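Local coordinates for phosphodiesterase (Trypanosoma brucei brucei, PDB 5H2Q), which belongs to the HD-type phosphodiesterase family, an all-helical fold that holds zinc and magnesium ions, at residues N10-A15 with F74-R79; Q35-T40 with N89-V94; I50-L55 with C66-L71; C118-I123 with T189-S194; E170-S173 with S177-F180. All blocks are in the same frame, centred on the assembly; numbering follows the deposited sequence. Where two conformers were deposited one is given.

In the fold
Four contacts join helices and contact 5 folds a loop back on helix 159-172. Contact 2 alone reaches the metal: its His92 binds the zinc ion, while its Arg37 side chain remains about 12 Å from the bound LLI. Contacts 1 and 3 share helix 68-80, their centres about 11 Å apart, and meet where Ile75 packs on Tyr52. Contact 5 is nested within the loop that contact 4 closes, about 12 Å away between centres, with Phe180 resting on Ala191 and Ile123. Phe74 of contact 1 joins this pair by packing on Ile123, Ile171, Leu172 and Val179. Contact 2 lies farthest from contacts 4 and 5, about 24 Å between centres, and touches neither.

Contact 1. Residues N10-A15 with F74-R79; sequences NREREA and FILQCR
Glu12 and Arg79 meet as a salt bridge: Arg79 NH2 donates to Glu12 OE2 over 3.0 Å, entering by the carboxylate's anti lone pair, with the oxygen almost in the guanidinium plane and the two planar groups 17° apart. Glutamate has the length to span segments whose axes stay 11.1 Å apart, and it does so extended, its CG anti to the backbone N (chi1 -175°). Two waters complete the join. Water 1 donates to Glu12 OE2 (2.7 Å) and to Leu76 O, and accepts from Arg79 NE at 2.8 Å; water 2 links Arg79 NH2 to the backbone O of Glu12. Beside this polar network, Leu76 CD1 rests on the helix backbone at Arg13 CA, 4.0 Å away, while its other methyl, CD2, lies against a face of the guanidinium 3.5 Å from its plane. The charges have second partners that probably help to fix their rotation: Glu12 OE1 pairs with Lys80, and Arg79 NH1 with Asp45 and the carbonyl of Leu44. Thus the axes of 10-15 and 74-79 run at 104° near the surface, while helix 43-58 takes the remaining guanidinium nitrogen and receives Ile75 of helix 68-80.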
# COMPACT_ATOMS: atom_id res chain seq x y z
N ASN A 10 -4.52 -13.15 -24.14
CA ASN A 10 -3.70 -12.26 -24.98
C ASN A 10 -4.36 -10.90 -25.13
O ASN A 10 -3.65 -9.89 -25.08
CB ASN A 10 -3.41 -12.90 -26.33
CG ASN A 10 -2.25 -13.87 -26.33
OD1 ASN A 10 -1.41 -13.89 -25.41
ND2 ASN A 10 -2.16 -14.68 -27.37
N ARG A 11 -5.70 -10.85 -25.23
CA ARG A 11 -6.48 -9.62 -25.35
C ARG A 11 -6.29 -8.78 -24.06
O ARG A 11 -6.11 -7.57 -24.14
CB ARG A 11 -7.97 -9.94 -25.60
CG ARG A 11 -8.79 -8.75 -26.07
CD ARG A 11 -10.28 -9.06 -26.12
NE ARG A 11 -11.07 -7.90 -26.53
CZ ARG A 11 -12.40 -7.86 -26.53
NH1 ARG A 11 -13.11 -8.90 -26.12
NH2 ARG A 11 -13.03 -6.76 -26.92
N GLU A 12 -6.29 -9.44 -22.89
CA GLU A 12 -6.10 -8.77 -21.60
C GLU A 12 -4.70 -8.11 -21.50
O GLU A 12 -4.60 -6.94 -21.10
CB GLU A 12 -6.36 -9.76 -20.45
CG GLU A 12 -6.29 -9.13 -19.08
CD GLU A 12 -6.74 -10.00 -17.93
OE1 GLU A 12 -6.98 -11.22 -18.13
OE2 GLU A 12 -6.86 -9.46 -16.81
N ARG A 13 -3.64 -8.82 -21.90
CA ARG A 13 -2.27 -8.28 -21.92
C ARG A 13 -2.15 -7.10 -22.89
O ARG A 13 -1.49 -6.10 -22.55
CB ARG A 13 -1.22 -9.32 -22.34
CG ARG A 13 -0.98 -10.49 -21.41
CD ARG A 13 -0.43 -11.60 -22.29
NE ARG A 13 0.44 -12.53 -21.57
CZ ARG A 13 0.07 -13.74 -21.16
NH1 ARG A 13 -1.17 -14.17 -21.37
NH2 ARG A 13 0.93 -14.53 -20.53
N GLU A 14 -2.72 -7.25 -24.12
CA GLU A 14 -2.64 -6.19 -25.15
C GLU A 14 -3.31 -4.89 -24.72
O GLU A 14 -2.80 -3.81 -25.04
CB GLU A 14 -3.20 -6.65 -26.51
CG GLU A 14 -2.57 -7.92 -27.09
CD GLU A 14 -1.19 -7.84 -27.70
OE1 GLU A 14 -1.02 -8.33 -28.84
OE2 GLU A 14 -0.25 -7.35 -27.02
N ALA A 15 -4.45 -4.98 -23.99
CA ALA A 15 -5.20 -3.83 -23.50
C ALA A 15 -4.36 -3.00 -22.51
O ALA A 15 -4.59 -1.80 -22.35
CB ALA A 15 -6.51 -4.28 -22.86
N PHE A 74 2.28 -10.92 -13.75
CA PHE A 74 2.16 -10.72 -12.32
C PHE A 74 1.17 -9.59 -11.99
O PHE A 74 0.31 -9.78 -11.15
CB PHE A 74 3.54 -10.47 -11.71
CG PHE A 74 3.49 -9.97 -10.28
CD1 PHE A 74 3.34 -10.87 -9.23
CD2 PHE A 74 3.57 -8.61 -10.00
CE1 PHE A 74 3.26 -10.40 -7.92
CE2 PHE A 74 3.52 -8.15 -8.69
CZ PHE A 74 3.39 -9.05 -7.66
N ILE A 75 1.27 -8.43 -12.66
CA ILE A 75 0.37 -7.31 -12.38
C ILE A 75 -1.08 -7.68 -12.67
O ILE A 75 -1.98 -7.36 -11.89
CB ILE A 75 0.81 -6.05 -13.17
CG1 ILE A 75 2.20 -5.57 -12.65
CG2 ILE A 75 -0.24 -4.94 -13.06
CD1 ILE A 75 2.88 -4.53 -13.58
N LEU A 76 -1.30 -8.40 -13.78
CA LEU A 76 -2.67 -8.80 -14.11
C LEU A 76 -3.20 -9.87 -13.14
O LEU A 76 -4.38 -9.81 -12.79
CB LEU A 76 -2.81 -9.22 -15.59
CG LEU A 76 -2.38 -8.09 -16.57
CD1 LEU A 76 -2.31 -8.58 -17.98
CD2 LEU A 76 -3.27 -6.90 -16.49
N GLN A 77 -2.34 -10.79 -12.67
CA GLN A 77 -2.77 -11.79 -11.67
C GLN A 77 -3.15 -11.06 -10.36
O GLN A 77 -4.18 -11.37 -9.77
CB GLN A 77 -1.72 -12.86 -11.42
CG GLN A 77 -1.49 -13.82 -12.59
CD GLN A 77 -2.63 -14.79 -12.89
OE1 GLN A 77 -3.78 -14.65 -12.44
NE2 GLN A 77 -2.36 -15.73 -13.78
N CYS A 78 -2.37 -10.03 -9.96
CA CYS A 78 -2.71 -9.22 -8.79
C CYS A 78 -4.06 -8.56 -9.04
O CYS A 78 -4.93 -8.65 -8.21
CB CYS A 78 -1.66 -8.14 -8.53
SG CYS A 78 -0.12 -8.79 -7.83
N ARG A 79 -4.22 -7.88 -10.19
CA ARG A 79 -5.45 -7.14 -10.49
C ARG A 79 -6.69 -8.00 -10.36
O ARG A 79 -7.67 -7.56 -9.76
CB ARG A 79 -5.36 -6.56 -11.90
CG ARG A 79 -6.50 -5.59 -12.18
CD ARG A 79 -6.37 -4.92 -13.52
NE ARG A 79 -6.52 -5.88 -14.61
CZ ARG A 79 -6.57 -5.56 -15.90
NH1 ARG A 79 -6.43 -4.29 -16.28
NH2 ARG A 79 -6.74 -6.50 -16.82
O HOH W 1 -6.31 -8.67 -14.33
O HOH W 2 -6.73 -5.95 -19.76

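Contact 2. Residues Q35-T40 with N89-V94; sequences QAREST and NFYHVV. With ZN (zinc ion), chain C.
Arg37 and Tyr91 both set CG beside the backbone N, and a bend at chi3 (67°) lays the arginine's guanidinium over the tyrosine ring. The planes are 3° apart, a parallel stack that is also a cation-pi contact: Arg37 CZ lies 3.7 Å from the centroid of the Tyr91 ring, 26° off its normal. Arg37 CD adds a CH-pi contact at 3.9 Å from the same centroid. Arginine suits this partly exposed place because its flat cation can spread over an aromatic face without giving up its edge N-H groups. The stack ties the end of helix 33-38 to the first turn of helix 90-105, where Asn89 is the N-cap; its OD1 accepts weakly from Tyr91 N and His92 N. In this all-helical phosphodiesterase fold, His92 points its CB away from 35-40 and, with CG anti to the backbone N, binds the zinc ion through NE2 at 2.1 Å. His128, Asp129, Asp242 and waters 3 and 4 complete the coordination. Tyr91 also packs on Pro43, Leu44 and Ala47.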
# COMPACT_ATOMS: atom_id res chain seq x y z
N GLN A 35 -7.33 11.57 -11.65
CA GLN A 35 -7.44 12.16 -12.98
C GLN A 35 -7.08 11.11 -14.07
O GLN A 35 -7.78 11.02 -15.07
CB GLN A 35 -6.60 13.43 -13.08
CG GLN A 35 -6.92 14.25 -14.33
CD GLN A 35 -8.38 14.70 -14.37
OE1 GLN A 35 -8.85 15.42 -13.48
NE2 GLN A 35 -9.13 14.26 -15.37
N ALA A 36 -6.03 10.29 -13.84
CA ALA A 36 -5.65 9.22 -14.78
C ALA A 36 -6.84 8.23 -14.96
O ALA A 36 -7.13 7.81 -16.08
CB ALA A 36 -4.40 8.49 -14.27
N ARG A 37 -7.55 7.90 -13.87
CA ARG A 37 -8.72 7.01 -13.95
C ARG A 37 -9.89 7.70 -14.69
O ARG A 37 -10.58 7.06 -15.50
CB ARG A 37 -9.19 6.64 -12.53
CG ARG A 37 -8.23 5.74 -11.75
CD ARG A 37 -8.51 5.86 -10.25
NE ARG A 37 -9.82 5.31 -9.91
CZ ARG A 37 -10.30 5.14 -8.68
NH1 ARG A 37 -9.58 5.50 -7.62
NH2 ARG A 37 -11.51 4.63 -8.50
N GLU A 38 -10.12 8.98 -14.38
CA GLU A 38 -11.25 9.74 -14.91
C GLU A 38 -11.09 10.12 -16.37
O GLU A 38 -12.10 10.36 -17.04
CB GLU A 38 -11.53 10.97 -14.03
CG GLU A 38 -12.17 10.59 -12.69
CD GLU A 38 -11.94 11.51 -11.50
OE1 GLU A 38 -11.67 12.71 -11.70
OE2 GLU A 38 -12.05 11.01 -10.36
N SER A 39 -9.83 10.17 -16.89
CA SER A 39 -9.53 10.57 -18.28
C SER A 39 -9.38 9.40 -19.25
O SER A 39 -8.84 9.56 -20.34
CB SER A 39 -8.30 11.48 -18.32
OG SER A 39 -8.63 12.69 -17.66
N THR A 40 -9.93 8.24 -18.87
CA THR A 40 -9.97 7.04 -19.71
C THR A 40 -11.32 6.35 -19.49
O THR A 40 -11.97 6.58 -18.48
CB THR A 40 -8.81 6.07 -19.38
OG1 THR A 40 -8.87 4.95 -20.26
CG2 THR A 40 -8.88 5.58 -17.94
N ASN A 89 -9.44 -1.33 -3.37
CA ASN A 89 -9.53 -1.88 -4.71
C ASN A 89 -8.15 -1.77 -5.37
O ASN A 89 -7.18 -1.35 -4.72
CB ASN A 89 -10.61 -1.14 -5.50
CG ASN A 89 -10.40 0.35 -5.43
OD1 ASN A 89 -9.26 0.85 -5.55
ND2 ASN A 89 -11.45 1.08 -5.13
N PHE A 90 -8.02 -2.22 -6.62
CA PHE A 90 -6.73 -2.19 -7.32
C PHE A 90 -6.08 -0.78 -7.35
O PHE A 90 -4.85 -0.68 -7.30
CB PHE A 90 -6.90 -2.71 -8.75
CG PHE A 90 -5.61 -2.95 -9.50
CD1 PHE A 90 -4.61 -3.76 -8.98
CD2 PHE A 90 -5.40 -2.36 -10.75
CE1 PHE A 90 -3.43 -4.01 -9.69
CE2 PHE A 90 -4.23 -2.61 -11.46
CZ PHE A 90 -3.24 -3.42 -10.92
N TYR A 91 -6.89 0.30 -7.40
CA TYR A 91 -6.31 1.66 -7.45
C TYR A 91 -5.51 2.00 -6.18
O TYR A 91 -4.52 2.71 -6.26
CB TYR A 91 -7.41 2.71 -7.68
CG TYR A 91 -8.25 2.37 -8.90
CD1 TYR A 91 -7.71 2.45 -10.18
CD2 TYR A 91 -9.55 1.88 -8.76
CE1 TYR A 91 -8.47 2.09 -11.30
CE2 TYR A 91 -10.30 1.49 -9.87
CZ TYR A 91 -9.77 1.63 -11.14
OH TYR A 91 -10.54 1.29 -12.23
N HIS A 92 -5.94 1.49 -5.00
CA HIS A 92 -5.21 1.73 -3.76
C HIS A 92 -3.79 1.16 -3.85
O HIS A 92 -2.84 1.85 -3.47
CB HIS A 92 -5.94 1.10 -2.55
CG HIS A 92 -5.09 1.02 -1.33
ND1 HIS A 92 -4.61 2.15 -0.70
CD2 HIS A 92 -4.66 -0.08 -0.66
CE1 HIS A 92 -3.95 1.72 0.37
NE2 HIS A 92 -3.90 0.38 0.40
N VAL A 93 -3.65 -0.11 -4.31
CA VAL A 93 -2.30 -0.70 -4.35
C VAL A 93 -1.43 -0.06 -5.44
O VAL A 93 -0.22 0.12 -5.25
CB VAL A 93 -2.31 -2.25 -4.41
CG1 VAL A 93 -3.05 -2.81 -3.18
CG2 VAL A 93 -2.92 -2.77 -5.71
N VAL A 94 -2.03 0.33 -6.56
CA VAL A 94 -1.25 1.05 -7.58
C VAL A 94 -0.77 2.38 -7.00
O VAL A 94 0.38 2.77 -7.20
CB VAL A 94 -2.03 1.21 -8.92
CG1 VAL A 94 -1.26 2.11 -9.91
CG2 VAL A 94 -2.28 -0.16 -9.53
ZN ZN C . -3.29 -0.89 2.00
O HOH W 3 -3.09 -2.10 3.92
O HOH W 4 -4.80 0.03 3.29

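Contact 3. Residues I50-L55 with C66-L71; sequences IAYRLL and CSDEVL
Leu71 packs against Tyr52 and Leu55, joining helix 43-58 to the first turn of helix 68-80, two long helices of the all-helical fold. Leu71 and Tyr52 lose the most surface here. Tyr52 sends its ring out with CG anti to the backbone N (chi1 -178°), which carries it across to helix 68-80 although its CB does not point there. Leu71 CD2 comes within 3.9 Å of Tyr52 CD1, approaching obliquely, and the same methyl reaches Leu55 CB at 4.0 Å. The other branch, CD1, meets Leu55 CD2 in one of two deposited conformers, a less certain detail. A branched leucine fits this buried spot because its two methyls can serve two partners at once, and Ile123 of helix 115-127 adds to the same apolar cluster.

Tyrosine suits the border of that cluster: its ring shares in the apolar packing while its hydroxyl reaches the CB of the exposed Asp68, with no hydrogen bond across the contact. The ring and the Asp68 carboxylate stand 82° apart. Tyr52 CE2 points at a face of the Arg53 guanidinium, 3.8 Å above its plane, with no parallel stack, and Arg53 NH1 donates to the carbonyl of Leu17. The edge of the tyrosine ring faces the backbone of helix 68-80, with Tyr52 CE1 3.5 Å from Asp68 O, and its OH lies 3.4 Å from Asp68 CB.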
# COMPACT_ATOMS: atom_id res chain seq x y z
N ILE A 50 0.10 1.90 -15.31
CA ILE A 50 0.90 2.80 -14.48
C ILE A 50 1.92 1.99 -13.72
O ILE A 50 3.09 2.33 -13.77
CB ILE A 50 0.03 3.67 -13.52
CG1 ILE A 50 -0.69 4.76 -14.32
CG2 ILE A 50 0.89 4.34 -12.40
CD1 ILE A 50 -1.93 5.28 -13.63
N ALA A 51 1.50 0.89 -13.06
CA ALA A 51 2.44 0.06 -12.32
C ALA A 51 3.47 -0.58 -13.28
O ALA A 51 4.66 -0.58 -13.00
CB ALA A 51 1.67 -1.01 -11.57
N TYR A 52 3.01 -1.04 -14.44
CA TYR A 52 3.88 -1.69 -15.43
C TYR A 52 4.95 -0.74 -15.95
O TYR A 52 6.13 -1.07 -15.88
CB TYR A 52 3.01 -2.24 -16.58
CG TYR A 52 3.76 -2.98 -17.67
CD1 TYR A 52 4.39 -4.19 -17.40
CD2 TYR A 52 3.70 -2.54 -18.99
CE1 TYR A 52 5.06 -4.89 -18.40
CE2 TYR A 52 4.37 -3.23 -20.00
CZ TYR A 52 5.03 -4.42 -19.70
OH TYR A 52 5.69 -5.10 -20.69
N ARG A 53 4.55 0.45 -16.44
CA ARG A 53 5.49 1.43 -16.97
C ARG A 53 6.37 2.04 -15.90
O ARG A 53 7.54 2.31 -16.17
CB ARG A 53 4.75 2.50 -17.79
CG ARG A 53 4.06 1.95 -19.03
CD ARG A 53 5.04 1.25 -19.95
NE ARG A 53 4.38 0.58 -21.07
CZ ARG A 53 5.03 -0.07 -22.04
NH1 ARG A 53 4.35 -0.64 -23.03
NH2 ARG A 53 6.35 -0.15 -22.02
N LEU A 54 5.84 2.23 -14.69
CA LEU A 54 6.67 2.76 -13.60
C LEU A 54 7.83 1.79 -13.31
O LEU A 54 8.99 2.20 -13.27
CB LEU A 54 5.83 2.93 -12.33
CG LEU A 54 6.54 3.48 -11.11
CD1 LEU A 54 6.95 4.97 -11.31
CD2 LEU A 54 5.68 3.32 -9.89
N LEU A 55 7.50 0.51 -13.17
CA LEU A 55 8.49 -0.51 -12.85
C LEU A 55 9.45 -0.78 -14.03
O LEU A 55 10.65 -0.79 -13.83
CB LEU A 55 7.81 -1.77 -12.32
CG LEU A 55 7.43 -1.78 -10.82
CD1 LEU A 55 6.74 -0.49 -10.36
CD2 LEU A 55 6.55 -2.98 -10.49
N CYS A 66 13.65 -10.36 -14.19
CA CYS A 66 12.21 -10.41 -14.34
C CYS A 66 11.89 -9.85 -15.72
O CYS A 66 12.06 -8.64 -15.95
CB CYS A 66 11.51 -9.61 -13.24
SG CYS A 66 9.71 -9.55 -13.43
N SER A 67 11.46 -10.72 -16.65
CA SER A 67 11.13 -10.33 -18.01
C SER A 67 9.91 -9.41 -18.01
O SER A 67 9.12 -9.40 -17.04
CB SER A 67 10.84 -11.56 -18.87
OG SER A 67 9.56 -12.11 -18.57
N ASP A 68 9.74 -8.63 -19.10
CA ASP A 68 8.55 -7.78 -19.22
C ASP A 68 7.27 -8.59 -19.17
O ASP A 68 6.33 -8.20 -18.49
CB ASP A 68 8.54 -6.98 -20.54
CG ASP A 68 9.79 -6.19 -20.86
OD1 ASP A 68 10.71 -6.14 -20.00
OD2 ASP A 68 9.85 -5.61 -21.96
N GLU A 69 7.24 -9.76 -19.85
CA GLU A 69 6.03 -10.58 -19.84
C GLU A 69 5.68 -11.10 -18.46
O GLU A 69 4.49 -11.16 -18.12
CB GLU A 69 6.13 -11.73 -20.87
CG GLU A 69 6.04 -11.22 -22.30
CD GLU A 69 6.09 -12.27 -23.40
OE1 GLU A 69 6.86 -12.07 -24.38
OE2 GLU A 69 5.33 -13.26 -23.32
N VAL A 70 6.70 -11.46 -17.65
CA VAL A 70 6.46 -11.99 -16.29
C VAL A 70 5.92 -10.84 -15.42
O VAL A 70 4.93 -11.03 -14.71
CB VAL A 70 7.70 -12.70 -15.68
CG1 VAL A 70 7.52 -12.92 -14.17
CG2 VAL A 70 7.93 -14.05 -16.37
N LEU A 71 6.52 -9.66 -15.55
CA LEU A 71 6.05 -8.50 -14.78
C LEU A 71 4.59 -8.20 -15.14
O LEU A 71 3.76 -8.01 -14.24
CB LEU A 71 6.96 -7.29 -15.03
CG LEU A 71 6.51 -5.97 -14.35
CD1 LEU A 71 6.63 -6.06 -12.82
CD2 LEU A 71 7.31 -4.77 -14.90

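Contact 4. Residues C118-I123 with T189-S194; sequences CFVLLI and TLAFRS
Val120 presses both methyls onto helix 185-200, and its torsion decides which goes where. With chi1 at 170°, CG1 stands anti to the backbone N and CG2 anti to the carbonyl carbon, so CG2 rests on Ala191 CA and CB while CG1 lies by the carbonyl oxygen of Ala191 and by Ser194. CG2 meets Ala191 CB at 3.7 Å, while CG1 lies 3.7 Å from Ala191 O and 3.9 Å from Ser194 CB. Alanine suits the nearest position: its single methyl lets the Val120 and Ala191 CA atoms approach to 5.9 Å, and the compact beta-branched valine fills the width without a long chain to fold away. In this helical phosphodiesterase domain the axes of 118-123 and 189-194 diverge by 40° and approach to 9.7 Å. Ser194 points CB at Val120, and chi1 of -71° swings OG to Gln231; a small polar residue can thus sit against an apolar methyl while its oxygen is satisfied. Leu190, whose chi2 is not staggered, brings CD2 only to the outer margin, 4.5 Å from Val120 CG2. Met234 of helix 227-242 touches both Val120 and Ser194, and Phe180 covers Ala191 from the preceding loop.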
# COMPACT_ATOMS: atom_id res chain seq x y z
N CYS A 118 14.51 -2.35 -2.96
CA CYS A 118 13.65 -1.36 -3.61
C CYS A 118 12.69 -2.07 -4.56
O CYS A 118 11.49 -1.82 -4.52
CB CYS A 118 14.48 -0.32 -4.34
SG CYS A 118 15.39 0.79 -3.23
N PHE A 119 13.21 -3.01 -5.37
CA PHE A 119 12.39 -3.81 -6.28
C PHE A 119 11.35 -4.60 -5.45
O PHE A 119 10.17 -4.55 -5.76
CB PHE A 119 13.28 -4.80 -7.05
CG PHE A 119 12.49 -5.69 -7.98
CD1 PHE A 119 11.56 -5.14 -8.86
CD2 PHE A 119 12.67 -7.07 -7.98
CE1 PHE A 119 10.85 -5.96 -9.76
CE2 PHE A 119 11.93 -7.89 -8.85
CZ PHE A 119 11.03 -7.33 -9.73
N VAL A 120 11.81 -5.30 -4.40
CA VAL A 120 10.91 -6.06 -3.53
C VAL A 120 9.80 -5.17 -2.97
O VAL A 120 8.64 -5.57 -2.98
CB VAL A 120 11.70 -6.80 -2.41
CG1 VAL A 120 10.75 -7.39 -1.35
CG2 VAL A 120 12.61 -7.88 -3.01
N LEU A 121 10.14 -3.97 -2.48
CA LEU A 121 9.13 -3.06 -1.90
C LEU A 121 8.04 -2.67 -2.91
O LEU A 121 6.84 -2.68 -2.59
CB LEU A 121 9.81 -1.77 -1.46
CG LEU A 121 10.02 -1.45 -0.01
CD1 LEU A 121 10.25 0.05 0.12
CD2 LEU A 121 8.81 -1.83 0.86
N LEU A 122 8.45 -2.34 -4.15
CA LEU A 122 7.49 -1.93 -5.18
C LEU A 122 6.57 -3.07 -5.56
O LEU A 122 5.36 -2.88 -5.70
CB LEU A 122 8.24 -1.36 -6.38
CG LEU A 122 9.04 -0.08 -6.07
CD1 LEU A 122 9.92 0.29 -7.24
CD2 LEU A 122 8.11 1.09 -5.70
N ILE A 123 7.14 -4.29 -5.63
CA ILE A 123 6.35 -5.50 -5.88
C ILE A 123 5.38 -5.72 -4.72
O ILE A 123 4.20 -5.96 -4.94
CB ILE A 123 7.28 -6.73 -6.08
CG1 ILE A 123 8.05 -6.66 -7.45
CG2 ILE A 123 6.49 -8.04 -5.89
CD1 ILE A 123 7.15 -6.48 -8.73
N THR A 189 15.41 -15.84 -1.18
CA THR A 189 14.93 -15.95 0.20
C THR A 189 14.65 -14.57 0.77
O THR A 189 13.60 -14.40 1.36
CB THR A 189 15.90 -16.76 1.08
OG1 THR A 189 16.04 -18.06 0.51
CG2 THR A 189 15.41 -16.90 2.51
N LEU A 190 15.57 -13.60 0.54
CA LEU A 190 15.37 -12.22 1.02
C LEU A 190 14.09 -11.66 0.39
O LEU A 190 13.32 -11.01 1.09
CB LEU A 190 16.58 -11.30 0.67
CG LEU A 190 16.44 -9.80 1.09
CD1 LEU A 190 17.78 -9.18 1.49
CD2 LEU A 190 15.78 -8.96 -0.01
N ALA A 191 13.88 -11.87 -0.92
CA ALA A 191 12.70 -11.31 -1.60
C ALA A 191 11.39 -11.80 -0.97
O ALA A 191 10.57 -10.97 -0.59
CB ALA A 191 12.74 -11.61 -3.08
N PHE A 192 11.24 -13.13 -0.78
CA PHE A 192 10.02 -13.64 -0.15
C PHE A 192 9.89 -13.22 1.29
O PHE A 192 8.80 -12.82 1.72
CB PHE A 192 9.95 -15.18 -0.27
CG PHE A 192 9.49 -15.59 -1.64
CD1 PHE A 192 8.13 -15.77 -1.91
CD2 PHE A 192 10.40 -15.81 -2.67
CE1 PHE A 192 7.70 -16.11 -3.19
CE2 PHE A 192 9.97 -16.18 -3.95
CZ PHE A 192 8.62 -16.34 -4.20
N ARG A 193 11.00 -13.32 2.05
CA ARG A 193 10.97 -12.96 3.48
C ARG A 193 10.60 -11.49 3.70
O ARG A 193 9.72 -11.20 4.50
CB ARG A 193 12.29 -13.31 4.19
CG ARG A 193 12.23 -13.07 5.72
CD ARG A 193 13.54 -13.25 6.49
NE ARG A 193 14.70 -13.55 5.64
CZ ARG A 193 15.56 -12.65 5.18
NH1 ARG A 193 15.39 -11.36 5.45
NH2 ARG A 193 16.58 -13.03 4.43
N SER A 194 11.29 -10.58 2.98
CA SER A 194 11.04 -9.14 3.07
C SER A 194 9.63 -8.78 2.65
O SER A 194 9.01 -7.97 3.33
CB SER A 194 12.05 -8.35 2.23
OG SER A 194 13.32 -8.42 2.87

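Contact 5. Residues E170-S173 with S177-F180; sequences EILS and SDVF
Ser177 OG donates to the carbonyl oxygen of Ile171 over 2.8 Å, tilted 34° from the carbonyl plane, and so holds the chain that leaves helix 159-172 against the C-terminal part of that helix. The hydroxyl reaches it because chi1 of 51° places OG between the backbone N and the carbonyl carbon; the same atom bonds weakly to Asp174 O. Serine suits the place, being small enough to sit in the turn yet able to satisfy a backbone carbonyl. Leu172, the residue most buried by the contact, fills the apolar side. Its CD2 packs on Val179 CG2 at 3.8 Å and on Ser177 O, and its CD1 meets Phe180 CD2 obliquely at 4.0 Å. Forked leucine methyls thus take two successive loop side chains, while Phe74 of helix 68-80 and Met195 of helix 185-200 close round them. Asp178 brings CB to 3.2 Å and OD2 to 3.4 Å from Leu172 O; the two acceptors are not hydrogen-bonded, and a salt bridge from OD2 to Arg188 probably eases their closeness. The other oxygen, OD1, accepts from Phe180 N at 2.8 Å from above the carboxylate plane, and this backbone N two residues on defines an Asx turn.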
# COMPACT_ATOMS: atom_id res chain seq x y z
N GLU A 170 0.87 -17.63 -3.59
CA GLU A 170 0.17 -18.40 -4.62
C GLU A 170 0.47 -17.81 -6.02
O GLU A 170 0.78 -18.56 -6.95
CB GLU A 170 -1.34 -18.38 -4.35
CG GLU A 170 -2.12 -19.19 -5.36
CD GLU A 170 -3.55 -19.44 -4.90
OE1 GLU A 170 -3.92 -20.63 -4.79
OE2 GLU A 170 -4.26 -18.46 -4.58
N ILE A 171 0.35 -16.48 -6.17
CA ILE A 171 0.61 -15.83 -7.46
C ILE A 171 2.03 -16.11 -7.91
O ILE A 171 2.27 -16.49 -9.05
CB ILE A 171 0.30 -14.30 -7.42
CG1 ILE A 171 -1.24 -14.07 -7.32
CG2 ILE A 171 0.89 -13.57 -8.66
CD1 ILE A 171 -1.67 -12.65 -6.95
N LEU A 172 2.96 -15.95 -6.98
CA LEU A 172 4.35 -16.16 -7.28
C LEU A 172 4.73 -17.64 -7.48
O LEU A 172 5.84 -17.90 -7.95
CB LEU A 172 5.21 -15.49 -6.21
CG LEU A 172 5.01 -13.97 -6.05
CD1 LEU A 172 5.65 -13.49 -4.74
CD2 LEU A 172 5.63 -13.18 -7.25
N SER A 173 3.85 -18.60 -7.14
CA SER A 173 4.14 -20.03 -7.31
C SER A 173 4.06 -20.45 -8.78
O SER A 173 4.55 -21.51 -9.12
CB SER A 173 3.22 -20.89 -6.45
OG SER A 173 1.89 -20.89 -6.95
N SER A 177 4.34 -15.85 -13.57
CA SER A 177 4.08 -14.60 -12.84
C SER A 177 5.05 -14.45 -11.67
O SER A 177 4.84 -13.59 -10.80
CB SER A 177 2.62 -14.54 -12.38
OG SER A 177 2.21 -15.71 -11.69
N ASP A 178 6.12 -15.26 -11.66
CA ASP A 178 7.07 -15.17 -10.56
C ASP A 178 8.09 -14.10 -10.84
O ASP A 178 9.14 -14.35 -11.45
CB ASP A 178 7.71 -16.53 -10.22
CG ASP A 178 8.61 -16.49 -9.00
OD1 ASP A 178 8.71 -15.41 -8.35
OD2 ASP A 178 9.18 -17.55 -8.66
N VAL A 179 7.79 -12.88 -10.35
CA VAL A 179 8.70 -11.75 -10.51
C VAL A 179 10.00 -11.95 -9.78
O VAL A 179 10.91 -11.17 -9.99
CB VAL A 179 8.07 -10.37 -10.15
CG1 VAL A 179 6.96 -10.01 -11.15
CG2 VAL A 179 7.59 -10.32 -8.70
N PHE A 180 10.08 -12.97 -8.88
CA PHE A 180 11.31 -13.28 -8.15
C PHE A 180 12.00 -14.52 -8.76
O PHE A 180 12.99 -15.03 -8.22
CB PHE A 180 11.03 -13.50 -6.67
CG PHE A 180 10.45 -12.29 -5.95
CD1 PHE A 180 10.83 -11.00 -6.30
CD2 PHE A 180 9.49 -12.45 -4.96
CE1 PHE A 180 10.31 -9.89 -5.63
CE2 PHE A 180 8.96 -11.33 -4.28
CZ PHE A 180 9.37 -10.06 -4.64